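Side-chain contacts in probable hydrolase (PDB 7AL6), which is of unknown function but has the alpha/beta-hydrolase fold and may be a lipolytic hydrolase: residues A[128-133]-A[216-221]; A[165-170]-A[177-182]. All coordinates share one frame; numbering follows the deposited sequence.

Contact 1. Residues A[128-133]-A[216-221]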
loop_
_atom_site.group_PDB
_atom_site.type_symbol
_atom_site.label_atom_id
_atom_site.label_comp_id
_atom_site.label_asym_id
_atom_site.label_seq_id
_atom_site.Cartn_x
_atom_site.Cartn_y
_atom_site.Cartn_z
ATOM N N LEU A 128 -32.964 4.271 5.688
ATOM C CA LEU A 128 -33.408 4.655 4.365
ATOM C C LEU A 128 -32.479 5.663 3.704
ATOM O O LEU A 128 -31.880 5.385 2.640
ATOM C CB LEU A 128 -34.825 5.228 4.457
ATOM C CG LEU A 128 -35.440 5.515 3.092
ATOM C CD1 LEU A 128 -35.596 4.167 2.367
ATOM C CD2 LEU A 128 -36.765 6.201 3.175
ATOM N N ILE A 129 -32.347 6.840 4.306
ATOM C CA ILE A 129 -31.553 7.899 3.689
ATOM C C ILE A 129 -30.518 8.373 4.696
ATOM O O ILE A 129 -30.688 8.199 5.908
ATOM C CB ILE A 129 -32.425 9.088 3.230
ATOM C CG1 ILE A 129 -33.393 9.480 4.334
ATOM C CG2 ILE A 129 -33.194 8.736 1.943
ATOM C CD1 ILE A 129 -34.078 10.821 4.082
ATOM N N PRO A 130 -29.459 9.024 4.226
ATOM C CA PRO A 130 -28.472 9.576 5.159
ATOM C C PRO A 130 -28.888 10.949 5.658
ATOM O O PRO A 130 -29.894 11.503 5.190
ATOM C CB PRO A 130 -27.212 9.663 4.298
ATOM C CG PRO A 130 -27.782 10.045 2.913
ATOM C CD PRO A 130 -29.071 9.250 2.816
ATOM N N TYR A 131 -28.102 11.507 6.585
ATOM C CA TYR A 131 -28.156 12.939 6.870
ATOM C C TYR A 131 -27.675 13.731 5.665
ATOM O O TYR A 131 -26.714 13.346 4.993
ATOM C CB TYR A 131 -27.307 13.277 8.094
ATOM C CG TYR A 131 -27.924 12.833 9.397
ATOM C CD1 TYR A 131 -29.289 12.986 9.628
ATOM C CD2 TYR A 131 -27.155 12.247 10.386
ATOM C CE1 TYR A 131 -29.874 12.568 10.817
ATOM C CE2 TYR A 131 -27.727 11.836 11.586
ATOM C CZ TYR A 131 -29.090 11.997 11.790
ATOM O OH TYR A 131 -29.681 11.589 12.970
ATOM N N THR A 132 -28.376 14.828 5.377
ATOM C CA THR A 132 -28.155 15.649 4.198
ATOM C C THR A 132 -27.652 17.032 4.594
ATOM O O THR A 132 -27.704 17.434 5.758
ATOM C CB THR A 132 -29.455 15.736 3.390
ATOM O OG1 THR A 132 -30.536 16.122 4.255
ATOM C CG2 THR A 132 -29.783 14.358 2.807
ATOM N N GLY A 133 -27.126 17.735 3.602
ATOM C CA GLY A 133 -26.645 19.087 3.770
ATOM C C GLY A 133 -26.854 19.859 2.487
ATOM O O GLY A 133 -26.550 19.361 1.392
ATOM N N ALA A 216 -32.499 16.834 -1.889
ATOM C CA ALA A 216 -32.963 16.422 -3.209
ATOM C C ALA A 216 -32.168 15.221 -3.736
ATOM O O ALA A 216 -32.733 14.326 -4.376
ATOM C CB ALA A 216 -32.869 17.605 -4.180
ATOM N N HIS A 217 -30.856 15.179 -3.499
ATOM C CA HIS A 217 -30.094 13.972 -3.846
ATOM C C HIS A 217 -30.696 12.730 -3.205
ATOM O O HIS A 217 -31.036 11.753 -3.891
ATOM C CB HIS A 217 -28.628 14.116 -3.412
ATOM C CG HIS A 217 -27.831 15.014 -4.290
ATOM N ND1 HIS A 217 -27.535 16.315 -3.952
ATOM C CD2 HIS A 217 -27.283 14.806 -5.506
ATOM C CE1 HIS A 217 -26.828 16.867 -4.921
ATOM N NE2 HIS A 217 -26.640 15.963 -5.865
ATOM N N ALA A 218 -30.853 12.764 -1.876
ATOM C CA ALA A 218 -31.381 11.609 -1.149
ATOM C C ALA A 218 -32.753 11.183 -1.645
ATOM O O ALA A 218 -33.034 9.982 -1.764
ATOM C CB ALA A 218 -31.451 11.920 0.345
ATOM N N LEU A 219 -33.652 12.146 -1.887
ATOM C CA LEU A 219 -35.003 11.774 -2.300
ATOM C C LEU A 219 -35.003 11.215 -3.731
ATOM O O LEU A 219 -35.762 10.296 -4.044
ATOM C CB LEU A 219 -35.950 12.991 -2.160
ATOM C CG LEU A 219 -36.217 13.501 -0.734
ATOM C CD1 LEU A 219 -37.102 14.762 -0.677
ATOM C CD2 LEU A 219 -36.843 12.430 0.147
ATOM N N ASN A 220 -34.134 11.719 -4.583
ATOM C CA ASN A 220 -33.992 11.218 -5.965
ATOM C C ASN A 220 -33.498 9.766 -5.938
ATOM O O ASN A 220 -33.986 8.992 -6.707
ATOM C CB ASN A 220 -33.119 12.136 -6.807
ATOM C CG ASN A 220 -33.927 13.152 -7.582
ATOM O OD1 ASN A 220 -34.459 12.848 -8.627
ATOM N ND2 ASN A 220 -34.036 14.357 -7.079
ATOM N N PHE A 221 -32.554 9.427 -5.063
ATOM C CA PHE A 221 -32.041 8.044 -4.942
ATOM C C PHE A 221 -33.182 7.129 -4.499
ATOM O O PHE A 221 -33.350 6.119 -5.093
ATOM C CB PHE A 221 -30.842 7.980 -3.997
ATOM C CG PHE A 221 -29.525 8.227 -4.677
ATOM C CD1 PHE A 221 -28.922 7.247 -5.428
ATOM C CD2 PHE A 221 -28.901 9.447 -4.584
ATOM C CE1 PHE A 221 -27.725 7.484 -6.066
ATOM C CE2 PHE A 221 -27.700 9.682 -5.223
ATOM C CZ PHE A 221 -27.120 8.702 -5.972
#
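In this alpha/beta hydrolase fold, the loop that leaves strand 119-125 runs past helix 215-223, and Ile129, Pro130 and Thr132 gather round one small side chain of that helix, Ala218. The contact is apolar and modest, burying about 152 Å² in all. The methyl CB of Ala218 points at the loop and takes contacts from all three. Thr132 lays its CG2 methyl 3.8 Å from Ala218 CB. Three residues earlier, Ile129 brings up its own branch methyl, CG2, 4.0 Å from Ala218 CB, and the same methyl lies 3.9 Å from Ala218 O. Pro130 adds its CD, 4.3 Å from Ala218 CB. Ile129 and Thr132 work alike here: in both, CG2 stands anti to the carbonyl carbon and faces the helix, while the other branch, CG1 in Ile129 (chi1 47°) and OG1 in Thr132 (chi1 51°), sits between the backbone N and the carbonyl carbon. Within the helix, Ala216 O accepts from Asn220 N and from Asn220 ND2 (3.0 Å), which reach it from opposite faces of the carbonyl plane. Helix 103-114 flanks the contact, with Ile106 against Pro130 and Leu110 against Phe221, and helix 245-250 covers Leu219 through Leu248. A second subunit also packs here, its Ala135 on Ala216 and its Asp136 on Asn220.

Contact 2. Residues A[165-170]-A[177-182]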
loop_
_atom_site.group_PDB
_atom_site.type_symbol
_atom_site.label_atom_id
_atom_site.label_comp_id
_atom_site.label_asym_id
_atom_site.label_seq_id
_atom_site.Cartn_x
_atom_site.Cartn_y
_atom_site.Cartn_z
ATOM N N LYS A 165 -15.796 -5.084 30.044
ATOM C CA LYS A 165 -15.751 -3.631 29.948
ATOM C C LYS A 165 -15.839 -3.175 28.496
ATOM O O LYS A 165 -16.390 -2.099 28.215
ATOM C CB LYS A 165 -14.467 -3.090 30.587
ATOM C CG LYS A 165 -14.384 -3.211 32.125
ATOM C CD LYS A 165 -15.606 -2.653 32.856
ATOM C CE LYS A 165 -15.182 -1.768 34.036
ATOM N NZ LYS A 165 -16.312 -1.438 34.942
ATOM N N ALA A 166 -15.288 -3.970 27.564
ATOM C CA ALA A 166 -15.421 -3.637 26.144
ATOM C C ALA A 166 -16.881 -3.725 25.698
ATOM O O ALA A 166 -17.376 -2.844 24.980
ATOM C CB ALA A 166 -14.534 -4.565 25.309
ATOM N N VAL A 167 -17.585 -4.753 26.167
ATOM C CA VAL A 167 -19.001 -4.943 25.870
ATOM C C VAL A 167 -19.822 -3.773 26.389
ATOM O O VAL A 167 -20.573 -3.129 25.641
ATOM C CB VAL A 167 -19.487 -6.263 26.488
ATOM C CG1 VAL A 167 -21.013 -6.282 26.636
ATOM C CG2 VAL A 167 -18.989 -7.432 25.675
ATOM N N GLU A 168 -19.728 -3.514 27.698
ATOM C CA GLU A 168 -20.462 -2.403 28.291
ATOM C C GLU A 168 -20.137 -1.088 27.609
ATOM O O GLU A 168 -21.014 -0.231 27.479
ATOM C CB GLU A 168 -20.168 -2.327 29.795
ATOM C CG GLU A 168 -20.788 -3.496 30.560
ATOM C CD GLU A 168 -20.114 -3.795 31.895
ATOM O OE1 GLU A 168 -20.248 -4.949 32.366
ATOM O OE2 GLU A 168 -19.478 -2.884 32.473
ATOM N N ALA A 169 -18.910 -0.907 27.119
ATOM C CA ALA A 169 -18.661 0.325 26.377
ATOM C C ALA A 169 -19.543 0.412 25.125
ATOM O O ALA A 169 -19.900 1.520 24.686
ATOM C CB ALA A 169 -17.182 0.435 26.030
ATOM N N ARG A 170 -19.921 -0.742 24.547
ATOM C CA ARG A 170 -20.730 -0.749 23.321
ATOM C C ARG A 170 -22.221 -0.588 23.632
ATOM O O ARG A 170 -22.969 -0.079 22.801
ATOM C CB ARG A 170 -20.476 -2.043 22.525
ATOM C CG ARG A 170 -21.289 -2.216 21.227
ATOM C CD ARG A 170 -21.016 -1.149 20.215
ATOM N NE ARG A 170 -21.823 -1.291 18.987
ATOM C CZ ARG A 170 -23.047 -0.781 18.843
ATOM N NH1 ARG A 170 -23.600 -0.099 19.848
ATOM N NH2 ARG A 170 -23.718 -0.938 17.706
ATOM N N ILE A 177 -28.551 -0.853 22.683
ATOM C CA ILE A 177 -28.610 -2.249 22.176
ATOM C C ILE A 177 -28.476 -3.155 23.393
ATOM O O ILE A 177 -27.904 -2.745 24.370
ATOM C CB ILE A 177 -27.578 -2.570 21.078
ATOM C CG1 ILE A 177 -26.150 -2.650 21.598
ATOM C CG2 ILE A 177 -27.681 -1.603 19.919
ATOM C CD1 ILE A 177 -25.269 -3.522 20.749
ATOM N N SER A 178 -28.983 -4.367 23.310
ATOM C CA SER A 178 -28.964 -5.365 24.398
ATOM C C SER A 178 -27.537 -5.872 24.669
ATOM O O SER A 178 -26.670 -5.726 23.808
ATOM C CB SER A 178 -29.886 -6.476 24.073
ATOM O OG SER A 178 -29.277 -7.368 23.199
ATOM N N ARG A 179 -27.307 -6.438 25.854
ATOM C CA ARG A 179 -25.993 -6.980 26.269
ATOM C C ARG A 179 -25.607 -8.088 25.287
ATOM O O ARG A 179 -24.479 -8.084 24.851
ATOM C CB ARG A 179 -26.016 -7.505 27.708
ATOM C CG ARG A 179 -24.674 -8.039 28.192
ATOM C CD ARG A 179 -24.578 -8.342 29.681
ATOM N NE ARG A 179 -24.616 -7.144 30.495
ATOM C CZ ARG A 179 -23.567 -6.411 30.841
ATOM N NH1 ARG A 179 -22.345 -6.760 30.484
ATOM N NH2 ARG A 179 -23.749 -5.326 31.558
ATOM N N GLU A 180 -26.550 -8.946 24.919
ATOM C CA GLU A 180 -26.316 -10.067 23.989
ATOM C C GLU A 180 -25.926 -9.521 22.615
ATOM O O GLU A 180 -25.040 -10.078 22.029
ATOM C CB GLU A 180 -27.523 -10.987 23.927
ATOM C CG GLU A 180 -27.655 -11.862 25.147
ATOM C CD GLU A 180 -28.731 -12.919 25.042
ATOM O OE1 GLU A 180 -29.449 -12.927 24.056
ATOM O OE2 GLU A 180 -28.830 -13.724 25.954
ATOM N N ALA A 181 -26.581 -8.477 22.136
ATOM C CA ALA A 181 -26.216 -7.834 20.885
ATOM C C ALA A 181 -24.773 -7.349 20.928
ATOM O O ALA A 181 -23.997 -7.583 19.989
ATOM C CB ALA A 181 -27.162 -6.659 20.595
ATOM N N ALA A 182 -24.407 -6.655 22.008
ATOM C CA ALA A 182 -23.062 -6.115 22.150
ATOM C C ALA A 182 -22.020 -7.221 22.250
ATOM O O ALA A 182 -20.957 -7.123 21.625
ATOM C CB ALA A 182 -23.015 -5.175 23.339
#
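Ile177 meets Arg170 at the start of the second segment, just ahead of helix 179-189. Its CD1 methyl sits over one face of the Arg170 guanidinium, offset toward the rim and 3.9 Å from Arg170 NH1, the two side chains crossing at about a right angle. Arg170 reaches this place by a bend at chi2 (61°) after leaving the backbone with CG anti to N, and its NH2 forms a salt bridge with Asp38. Ser178 is the N-cap of the helix: Ser178 OG accepts from Ala181 N over 3.1 Å at 163°. Next, Arg179 bends at chi3 to swing its guanidinium toward Glu168. Arg179 NH1 lies 3.3 Å from Glu168 OE1, a weak hydrogen bond within a salt bridge; the oxygen's place is less sure, and the like-charged Glu164 OE1 is close by. The carboxylate comes in at the guanidinium edge, yet the two planes are turned 80° apart, so this is not a flat, two-pronged pair. Val167 CG1 also lies 4.1 Å from Arg179 NH1. Ala182 ends the segment: its CB lies 4.0 Å from Val167 CG1 and 4.0 Å from Arg170 CG, so that this methyl touches both side chains. Helices 163-172 and 179-189, consecutive and joined by a short turn, thus pack through Ala182, with the Glu168-Arg179 ion pair on the more exposed side. They belong to the mostly helical insertion between strands 119-125 and 229-234, the usual place of the cap in alpha/beta hydrolases; Ile177 lies near, without touching, the probable Ser102-His263-Asp126 triad.

Followed from the N terminus, the chain completes strand 119-125 and enters the loop that holds 128-133, the first half of contact 1. It then runs through helix 138-150 to helix 163-172, where contact 2 begins. Only six residues separate the segments of contact 2, which therefore closes a short loop onto helix 179-189. After the small sheet of strands 190-193 and 196-199, the chain returns to helix 215-223 and contact 1 closes a much longer loop of 82 residues, with contact 2 nested inside. Their centres lie 31 Å apart, on opposite sides of the chain's centre: contact 1 ties the insertion's two ends together, contact 2 joins two successive helices within it.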